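Local coordinates for protein MNMC2 (Aquifex aeolicus, PDB 3VYW) that transfers methyl groups from S-adenosylmethionine in modifying the tRNA wobble uridine, functioning without the oxidase domain to which such methyltransferases are usually fused, at residues A[15-20]-A[292-297]; A[66-69]-A[73-76]; A[93-98]-A[186-191]. All coordinates share one frame; numbering follows the deposited sequence.

Contact 1: A[15-20]-A[292-297]; sequences LRKKEV and PLEILI
K17 and E294 illustrate a salt bridge between the first and last helices of a chain. K17, in the last turn of helix 3-18, and E294, near the start of helix 292-303, reach towards each other with their chains extended beyond CG, yet they meet at about a right angle. Their ends are close, with K17 NZ 3.5 Å from E294 OE2, a salt bridge that is not also a hydrogen bond. The second carboxylate oxygen, OE1, turns back to its own chain and makes a weak hydrogen bond with the backbone N of E291. Well away from the ion pair, L15 CD2 and I297 CG2 approach only loosely, 4.5 Å apart. Y10 and Y14 of helix 3-18 lie against E294, Y14 and F34 against I297, and F27 against L15. The helix carrying K17 ends at once, E19 having left helical geometry with a positive phi of 66°. The charge pair is asymmetric, for the lysine is exposed while the glutamate is buried. Its chemistry therefore implies a mainly electrostatic link at the surface, in which K17 probably helps to offset the negative charge of a carboxylate set among aromatic neighbours.

Contact 2: A[66-69]-A[73-76]; sequences PYHS and GAIR. With SAM (S-adenosylmethionine), chain E.
A74 and H68 meet through their CB atoms, 3.6 Å apart, where the loop after strand 65-66 folds back on the first turn of helix 74-86. The alanine methyl also lies 3.9 Å from H68 CG, approaching the imidazole obliquely. With CG anti to the carbonyl carbon, the histidine keeps the alanine at its CB and CG end and directs CE1 toward bound S-adenosylmethionine, whose carboxylate lies at the ring edge. H68 CE1 is 3.1 Å from SAM OXT, and SAM O lies in the plane of the ring. Y109, which also binds the cofactor, meets the imidazole with the ring planes about 25° apart.

S69 closes the turn. G73 N donates to S69 O at 3.2 Å with an N-H...O angle of 138°, the donor tilted 29° from the carbonyl plane. G73 occupies the N-cap position with a positive phi, a backbone shape that calls for glycine. The serine is held further by hydrogen bonds from its N to E77 OE1 and between its OG and A72 N. Next to H68, Y67 brings CD2 to 3.9 Å from the SAM sulfur SD, and its carbonyl oxygen lies near the transferable methyl carbon CE. A tight turn into a helix, with preceding residues lining the cofactor, thus forms part of the wall of the S-adenosylmethionine pocket in this Rossmann-like methyltransferase.

Contact 3: A[93-98]-A[186-191]; sequences KERKVI and KADAVF
In the central sheet, strands 97-103 and 187-192 run parallel as neighbours, and near their starts R95 and I98 both meet the side chain of D188. The aspartate stands at a corner in the chain just before 189-191, and its CB is directed at the first strand. From the loop ahead of that strand, R95 bends at chi2 (-115°), bringing NH1 to D188 OD1 at 3.0 Å. This salt bridge includes a weak hydrogen bond with an N-H...O angle of 131°, and the guanidinium and carboxylate planes are turned 71° apart, far from a flat two-pronged pairing. The other oxygen, OD2, takes a hydrogen bond from the backbone N of R99 and sits 3.7 Å from I98 CA. I98 crosses the aspartate at about a right angle, its CD1 being 3.9 Å from OD2. K91 of helix 88-94 packs against both I98 and D188. One carboxylate is thus shared between an arginine side chain and the backbone of the neighbouring strand, which probably helps to compensate its charge. Stripped of the short strand 160-162, the sheet has the 3-2-1-4-5-7-6 order of class I methyltransferases, and this contact joins its first and fourth strands.

Taken in sequence, the three contacts span almost the whole chain. Contact 1 joins the first helix, 3-18, to the last, 292-303, and both other contacts are nested within the loop that it closes. Helix 74-86 starts in contact 2 and is followed by helix 88-94, which ends in contact 3; the centres of these two contacts are about 23 Å apart. The centre of contact 1 lies about 33 Å from that of contact 2 and about 39 Å from that of contact 3, on the opposite side of the chain's centre. The three contacts thus lie in separate parts of the fold, terminal helices, cofactor-pocket turn and central sheet, with contact 2 alone touching S-adenosylmethionine.

Contact 1: A[15-20]-A[292-297]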
loop_
_atom_site.group_PDB
_atom_site.type_symbol
_atom_site.label_atom_id
_atom_site.label_comp_id
_atom_site.label_asym_id
_atom_site.label_seq_id
_atom_site.Cartn_x
_atom_site.Cartn_y
_atom_site.Cartn_z
ATOM N N LEU A 15 15.359 0.360 22.487
ATOM C CA LEU A 15 16.206 1.493 22.742
ATOM C C LEU A 15 17.528 1.070 23.339
ATOM O O LEU A 15 18.547 1.638 23.049
ATOM C CB LEU A 15 15.508 2.522 23.597
ATOM C CG LEU A 15 14.282 3.133 22.977
ATOM C CD1 LEU A 15 13.551 3.983 23.979
ATOM C CD2 LEU A 15 14.567 3.893 21.706
ATOM N N ARG A 16 17.499 0.080 24.209
ATOM C CA ARG A 16 18.715 -0.434 24.782
ATOM C C ARG A 16 19.584 -1.067 23.726
ATOM O O ARG A 16 20.756 -0.834 23.666
ATOM C CB ARG A 16 18.409 -1.419 25.886
ATOM C CG ARG A 16 19.569 -2.302 26.282
ATOM C CD ARG A 16 19.150 -3.740 26.463
ATOM N NE ARG A 16 18.595 -3.974 27.780
ATOM C CZ ARG A 16 19.316 -4.154 28.879
ATOM N NH1 ARG A 16 20.634 -4.130 28.824
ATOM N NH2 ARG A 16 18.718 -4.374 30.033
ATOM N N LYS A 17 19.006 -1.837 22.849
ATOM C CA LYS A 17 19.820 -2.428 21.845
ATOM C C LYS A 17 20.447 -1.317 21.051
ATOM O O LYS A 17 21.599 -1.386 20.716
ATOM C CB LYS A 17 18.979 -3.320 20.951
ATOM C CG LYS A 17 19.345 -3.295 19.481
ATOM C CD LYS A 17 18.808 -4.504 18.740
ATOM C CE LYS A 17 18.499 -4.205 17.292
ATOM N NZ LYS A 17 17.600 -5.198 16.674
ATOM N N LYS A 18 19.673 -0.297 20.740
ATOM C CA LYS A 18 20.099 0.773 19.874
ATOM C C LYS A 18 21.047 1.729 20.501
ATOM O O LYS A 18 21.738 2.448 19.833
ATOM C CB LYS A 18 18.901 1.497 19.276
ATOM C CG LYS A 18 18.514 0.994 17.912
ATOM C CD LYS A 18 19.516 0.001 17.393
ATOM C CE LYS A 18 19.492 -0.070 15.890
ATOM N NZ LYS A 18 20.807 0.308 15.318
ATOM N N GLU A 19 21.074 1.721 21.806
ATOM C CA GLU A 19 21.973 2.557 22.541
ATOM C C GLU A 19 21.699 4.037 22.399
ATOM O O GLU A 19 22.588 4.851 22.476
ATOM C CB GLU A 19 23.397 2.228 22.150
ATOM C CG GLU A 19 24.134 1.373 23.143
ATOM C CD GLU A 19 25.297 0.647 22.517
ATOM O OE1 GLU A 19 26.440 0.807 22.990
ATOM O OE2 GLU A 19 25.071 -0.098 21.551
ATOM N N VAL A 20 20.449 4.378 22.208
ATOM C CA VAL A 20 20.033 5.746 22.187
ATOM C C VAL A 20 20.022 6.373 23.553
ATOM O O VAL A 20 19.764 5.729 24.526
ATOM C CB VAL A 20 18.619 5.846 21.664
ATOM C CG1 VAL A 20 18.323 7.252 21.224
ATOM C CG2 VAL A 20 18.416 4.875 20.552
ATOM N N PRO A 292 8.978 -4.408 11.718
ATOM C CA PRO A 292 8.050 -3.342 11.441
ATOM C C PRO A 292 7.908 -2.426 12.609
ATOM O O PRO A 292 7.825 -1.272 12.410
ATOM C CB PRO A 292 6.769 -4.088 11.208
ATOM C CG PRO A 292 7.226 -5.326 10.565
ATOM C CD PRO A 292 8.577 -5.652 11.076
ATOM N N LEU A 293 7.893 -2.936 13.810
ATOM C CA LEU A 293 7.725 -2.078 14.943
ATOM C C LEU A 293 8.859 -1.140 15.063
ATOM O O LEU A 293 8.699 -0.043 15.491
ATOM C CB LEU A 293 7.547 -2.861 16.204
ATOM C CG LEU A 293 6.138 -3.387 16.287
ATOM C CD1 LEU A 293 6.043 -4.330 17.440
ATOM C CD2 LEU A 293 5.162 -2.256 16.414
ATOM N N GLU A 294 10.017 -1.636 14.705
ATOM C CA GLU A 294 11.268 -0.934 14.746
ATOM C C GLU A 294 11.336 0.223 13.801
ATOM O O GLU A 294 11.901 1.216 14.090
ATOM C CB GLU A 294 12.385 -1.914 14.432
ATOM C CG GLU A 294 13.027 -2.522 15.654
ATOM C CD GLU A 294 13.869 -3.722 15.345
ATOM O OE1 GLU A 294 14.232 -3.906 14.200
ATOM O OE2 GLU A 294 14.168 -4.481 16.247
ATOM N N ILE A 295 10.787 0.028 12.626
ATOM C CA ILE A 295 10.759 1.020 11.600
ATOM C C ILE A 295 9.928 2.155 12.065
ATOM O O ILE A 295 10.237 3.274 11.841
ATOM C CB ILE A 295 10.174 0.443 10.322
ATOM C CG1 ILE A 295 11.180 -0.496 9.692
ATOM C CG2 ILE A 295 9.824 1.542 9.364
ATOM C CD1 ILE A 295 10.649 -1.391 8.631
ATOM N N LEU A 296 8.847 1.840 12.722
ATOM C CA LEU A 296 8.029 2.820 13.347
ATOM C C LEU A 296 8.734 3.555 14.454
ATOM O O LEU A 296 8.615 4.732 14.549
ATOM C CB LEU A 296 6.744 2.177 13.862
ATOM C CG LEU A 296 5.732 3.034 14.624
ATOM C CD1 LEU A 296 5.235 4.185 13.803
ATOM C CD2 LEU A 296 4.557 2.240 15.078
ATOM N N ILE A 297 9.455 2.862 15.302
ATOM C CA ILE A 297 10.142 3.502 16.380
ATOM C C ILE A 297 11.191 4.466 15.877
ATOM O O ILE A 297 11.301 5.549 16.340
ATOM C CB ILE A 297 10.787 2.482 17.320
ATOM C CG1 ILE A 297 9.736 1.724 18.100
ATOM C CG2 ILE A 297 11.705 3.168 18.290
ATOM C CD1 ILE A 297 10.225 0.458 18.745
#

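Contact 2: A[66-69]-A[73-76]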
loop_
_atom_site.group_PDB
_atom_site.type_symbol
_atom_site.label_atom_id
_atom_site.label_comp_id
_atom_site.label_asym_id
_atom_site.label_seq_id
_atom_site.Cartn_x
_atom_site.Cartn_y
_atom_site.Cartn_z
ATOM N N PRO A 66 -9.571 -2.597 8.154
ATOM C CA PRO A 66 -10.229 -3.216 7.023
ATOM C C PRO A 66 -9.328 -3.332 5.818
ATOM O O PRO A 66 -8.474 -2.538 5.606
ATOM C CB PRO A 66 -11.379 -2.280 6.751
ATOM C CG PRO A 66 -10.936 -1.001 7.250
ATOM C CD PRO A 66 -10.056 -1.245 8.397
ATOM N N TYR A 67 -9.522 -4.365 5.046
ATOM C CA TYR A 67 -8.783 -4.545 3.824
ATOM C C TYR A 67 -9.143 -3.416 2.897
ATOM O O TYR A 67 -8.349 -2.946 2.115
ATOM C CB TYR A 67 -9.133 -5.872 3.229
ATOM C CG TYR A 67 -8.366 -6.989 3.803
ATOM C CD1 TYR A 67 -8.447 -7.299 5.127
ATOM C CD2 TYR A 67 -7.555 -7.731 3.020
ATOM C CE1 TYR A 67 -7.732 -8.331 5.650
ATOM C CE2 TYR A 67 -6.848 -8.753 3.526
ATOM C CZ TYR A 67 -6.933 -9.048 4.837
ATOM O OH TYR A 67 -6.203 -10.077 5.294
ATOM N N HIS A 68 -10.378 -2.983 3.034
ATOM C CA HIS A 68 -10.891 -1.875 2.318
ATOM C C HIS A 68 -11.745 -1.005 3.152
ATOM O O HIS A 68 -12.245 -1.429 4.159
ATOM C CB HIS A 68 -11.653 -2.352 1.134
ATOM C CG HIS A 68 -10.792 -2.651 -0.024
ATOM N ND1 HIS A 68 -10.347 -3.871 -0.279
ATOM C CD2 HIS A 68 -10.268 -1.827 -0.987
ATOM C CE1 HIS A 68 -9.578 -3.833 -1.360
ATOM N NE2 HIS A 68 -9.530 -2.577 -1.792
ATOM N N SER A 69 -11.931 0.229 2.724
ATOM C CA SER A 69 -12.617 1.206 3.515
ATOM C C SER A 69 -14.089 0.980 3.490
ATOM O O SER A 69 -14.680 0.889 2.467
ATOM C CB SER A 69 -12.291 2.595 3.012
ATOM O OG SER A 69 -13.432 3.403 2.954
ATOM N N GLY A 73 -16.866 2.102 0.548
ATOM C CA GLY A 73 -17.254 0.903 -0.141
ATOM C C GLY A 73 -15.995 0.378 -0.780
ATOM O O GLY A 73 -15.186 1.127 -1.190
ATOM N N ALA A 74 -15.815 -0.921 -0.801
ATOM C CA ALA A 74 -14.641 -1.536 -1.388
ATOM C C ALA A 74 -14.430 -1.413 -2.898
ATOM O O ALA A 74 -13.338 -1.224 -3.346
ATOM C CB ALA A 74 -14.565 -2.977 -0.972
ATOM N N ILE A 75 -15.475 -1.595 -3.672
ATOM C CA ILE A 75 -15.398 -1.430 -5.099
ATOM C C ILE A 75 -15.118 -0.009 -5.443
ATOM O O ILE A 75 -14.370 0.278 -6.330
ATOM C CB ILE A 75 -16.698 -1.848 -5.788
ATOM C CG1 ILE A 75 -16.918 -3.329 -5.666
ATOM C CG2 ILE A 75 -16.642 -1.512 -7.246
ATOM C CD1 ILE A 75 -18.361 -3.695 -5.687
ATOM N N ARG A 76 -15.762 0.884 -4.730
ATOM C CA ARG A 76 -15.583 2.294 -4.941
ATOM C C ARG A 76 -14.212 2.775 -4.639
ATOM O O ARG A 76 -13.712 3.593 -5.328
ATOM C CB ARG A 76 -16.621 3.086 -4.195
ATOM C CG ARG A 76 -17.965 2.970 -4.845
ATOM C CD ARG A 76 -19.018 3.691 -4.066
ATOM N NE ARG A 76 -18.963 5.105 -4.336
ATOM C CZ ARG A 76 -19.520 5.664 -5.385
ATOM N NH1 ARG A 76 -20.183 4.939 -6.278
ATOM N NH2 ARG A 76 -19.397 6.955 -5.536
HETATM N N SAM E . -5.244 -5.064 -2.087
HETATM C CA SAM E . -6.152 -5.859 -1.351
HETATM C C SAM E . -7.383 -5.857 -2.171
HETATM O O SAM E . -8.317 -6.589 -1.957
HETATM O OXT SAM E . -7.423 -5.124 -3.114
HETATM C CB SAM E . -6.185 -5.247 0.032
HETATM C CG SAM E . -4.923 -5.724 0.760
HETATM S SD SAM E . -4.675 -5.190 2.293
HETATM C CE SAM E . -4.890 -3.576 2.320
HETATM C "C5'" SAM E . -3.109 -5.442 2.774
HETATM C "C4'" SAM E . -2.437 -6.734 2.290
HETATM O "O4'" SAM E . -1.032 -6.582 2.340
HETATM C "C3'" SAM E . -2.720 -7.949 3.147
HETATM O "O3'" SAM E . -2.934 -9.073 2.322
HETATM C "C2'" SAM E . -1.445 -8.167 3.911
HETATM O "O2'" SAM E . -1.278 -9.523 4.218
HETATM C "C1'" SAM E . -0.417 -7.707 2.933
HETATM N N9 SAM E . 0.910 -7.408 3.516
HETATM C C8 SAM E . 1.185 -6.694 4.581
HETATM N N7 SAM E . 2.482 -6.618 4.805
HETATM C C5 SAM E . 3.077 -7.299 3.871
HETATM C C6 SAM E . 4.453 -7.622 3.520
HETATM N N6 SAM E . 5.483 -7.200 4.231
HETATM N N1 SAM E . 4.652 -8.360 2.465
HETATM C C2 SAM E . 3.669 -8.789 1.732
HETATM N N3 SAM E . 2.422 -8.545 1.999
HETATM C C4 SAM E . 2.049 -7.821 3.034
#

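Contact 3: A[93-98]-A[186-191]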
loop_
_atom_site.group_PDB
_atom_site.type_symbol
_atom_site.label_atom_id
_atom_site.label_comp_id
_atom_site.label_asym_id
_atom_site.label_seq_id
_atom_site.Cartn_x
_atom_site.Cartn_y
_atom_site.Cartn_z
ATOM N N LYS A 93 -6.987 1.301 -24.569
ATOM C CA LYS A 93 -7.564 1.295 -25.897
ATOM C C LYS A 93 -6.500 1.230 -26.968
ATOM O O LYS A 93 -6.642 0.517 -27.937
ATOM C CB LYS A 93 -8.420 2.522 -26.119
ATOM C CG LYS A 93 -8.666 3.350 -24.881
ATOM C CD LYS A 93 -9.620 4.479 -25.225
ATOM C CE LYS A 93 -9.916 5.344 -24.021
ATOM N NZ LYS A 93 -10.307 4.570 -22.805
ATOM N N GLU A 94 -5.458 2.019 -26.801
ATOM C CA GLU A 94 -4.294 1.941 -27.646
ATOM C C GLU A 94 -3.467 0.684 -27.508
ATOM O O GLU A 94 -2.940 0.176 -28.458
ATOM C CB GLU A 94 -3.401 3.129 -27.379
ATOM C CG GLU A 94 -3.491 4.237 -28.411
ATOM C CD GLU A 94 -3.721 5.594 -27.769
ATOM O OE1 GLU A 94 -3.059 6.581 -28.186
ATOM O OE2 GLU A 94 -4.565 5.650 -26.832
ATOM N N ARG A 95 -3.260 0.249 -26.295
ATOM C CA ARG A 95 -2.246 -0.744 -26.012
ATOM C C ARG A 95 -2.610 -2.176 -26.232
ATOM O O ARG A 95 -3.743 -2.510 -26.346
ATOM C CB ARG A 95 -1.765 -0.581 -24.594
ATOM C CG ARG A 95 -1.389 0.829 -24.281
ATOM C CD ARG A 95 0.075 0.838 -24.000
ATOM N NE ARG A 95 0.509 2.126 -23.522
ATOM C CZ ARG A 95 1.385 2.275 -22.551
ATOM N NH1 ARG A 95 1.890 1.206 -21.968
ATOM N NH2 ARG A 95 1.760 3.482 -22.178
ATOM N N LYS A 96 -1.605 -3.024 -26.252
ATOM C CA LYS A 96 -1.807 -4.448 -26.317
ATOM C C LYS A 96 -1.337 -5.183 -25.086
ATOM O O LYS A 96 -1.509 -6.374 -24.970
ATOM C CB LYS A 96 -1.124 -4.994 -27.550
ATOM C CG LYS A 96 -1.808 -4.552 -28.817
ATOM C CD LYS A 96 -1.469 -5.463 -29.976
ATOM C CE LYS A 96 -2.432 -5.272 -31.131
ATOM N NZ LYS A 96 -2.764 -6.573 -31.766
ATOM N N VAL A 97 -0.693 -4.478 -24.180
ATOM C CA VAL A 97 -0.349 -5.064 -22.915
ATOM C C VAL A 97 -0.363 -4.035 -21.838
ATOM O O VAL A 97 0.075 -2.945 -22.041
ATOM C CB VAL A 97 1.016 -5.705 -22.995
ATOM C CG1 VAL A 97 1.330 -6.443 -21.715
ATOM C CG2 VAL A 97 1.012 -6.664 -24.152
ATOM N N ILE A 98 -0.884 -4.392 -20.686
ATOM C CA ILE A 98 -0.833 -3.538 -19.543
ATOM C C ILE A 98 -0.190 -4.303 -18.424
ATOM O O ILE A 98 -0.548 -5.409 -18.179
ATOM C CB ILE A 98 -2.231 -3.106 -19.138
ATOM C CG1 ILE A 98 -2.708 -1.986 -20.026
ATOM C CG2 ILE A 98 -2.250 -2.586 -17.731
ATOM C CD1 ILE A 98 -2.037 -0.687 -19.715
ATOM N N LYS A 186 8.567 -3.351 -16.196
ATOM C CA LYS A 186 8.269 -1.972 -15.867
ATOM C C LYS A 186 6.765 -1.755 -15.891
ATOM O O LYS A 186 6.159 -1.729 -16.936
ATOM C CB LYS A 186 8.925 -1.023 -16.852
ATOM C CG LYS A 186 10.424 -1.127 -16.949
ATOM C CD LYS A 186 11.086 -0.725 -15.655
ATOM C CE LYS A 186 12.408 -0.034 -15.908
ATOM N NZ LYS A 186 13.415 -0.275 -14.836
ATOM N N ALA A 187 6.178 -1.606 -14.722
ATOM C CA ALA A 187 4.742 -1.509 -14.596
ATOM C C ALA A 187 4.123 -0.247 -15.118
ATOM O O ALA A 187 4.660 0.801 -14.975
ATOM C CB ALA A 187 4.342 -1.723 -13.160
ATOM N N ASP A 188 3.000 -0.383 -15.782
ATOM C CA ASP A 188 2.123 0.725 -16.080
ATOM C C ASP A 188 1.435 1.333 -14.884
ATOM O O ASP A 188 1.212 2.501 -14.848
ATOM C CB ASP A 188 1.134 0.345 -17.150
ATOM C CG ASP A 188 1.789 0.137 -18.438
ATOM O OD1 ASP A 188 2.330 1.098 -18.965
ATOM O OD2 ASP A 188 1.800 -0.984 -18.930
ATOM N N ALA A 189 1.035 0.497 -13.948
ATOM C CA ALA A 189 0.404 0.913 -12.739
ATOM C C ALA A 189 0.999 0.168 -11.601
ATOM O O ALA A 189 1.231 -0.991 -11.708
ATOM C CB ALA A 189 -1.059 0.612 -12.807
ATOM N N VAL A 190 1.225 0.839 -10.490
ATOM C CA VAL A 190 1.512 0.172 -9.254
ATOM C C VAL A 190 0.361 0.443 -8.348
ATOM O O VAL A 190 0.061 1.549 -8.099
ATOM C CB VAL A 190 2.722 0.760 -8.576
ATOM C CG1 VAL A 190 2.980 0.069 -7.258
ATOM C CG2 VAL A 190 3.910 0.714 -9.485
ATOM N N PHE A 191 -0.296 -0.587 -7.872
ATOM C CA PHE A 191 -1.374 -0.395 -6.950
ATOM C C PHE A 191 -0.796 -0.646 -5.602
ATOM O O PHE A 191 -0.567 -1.745 -5.255
ATOM C CB PHE A 191 -2.445 -1.435 -7.175
ATOM C CG PHE A 191 -3.251 -1.234 -8.399
ATOM C CD1 PHE A 191 -3.959 -2.278 -8.920
ATOM C CD2 PHE A 191 -3.305 -0.030 -9.025
ATOM C CE1 PHE A 191 -4.699 -2.120 -10.042
ATOM C CE2 PHE A 191 -4.053 0.137 -10.138
ATOM C CZ PHE A 191 -4.746 -0.907 -10.650
#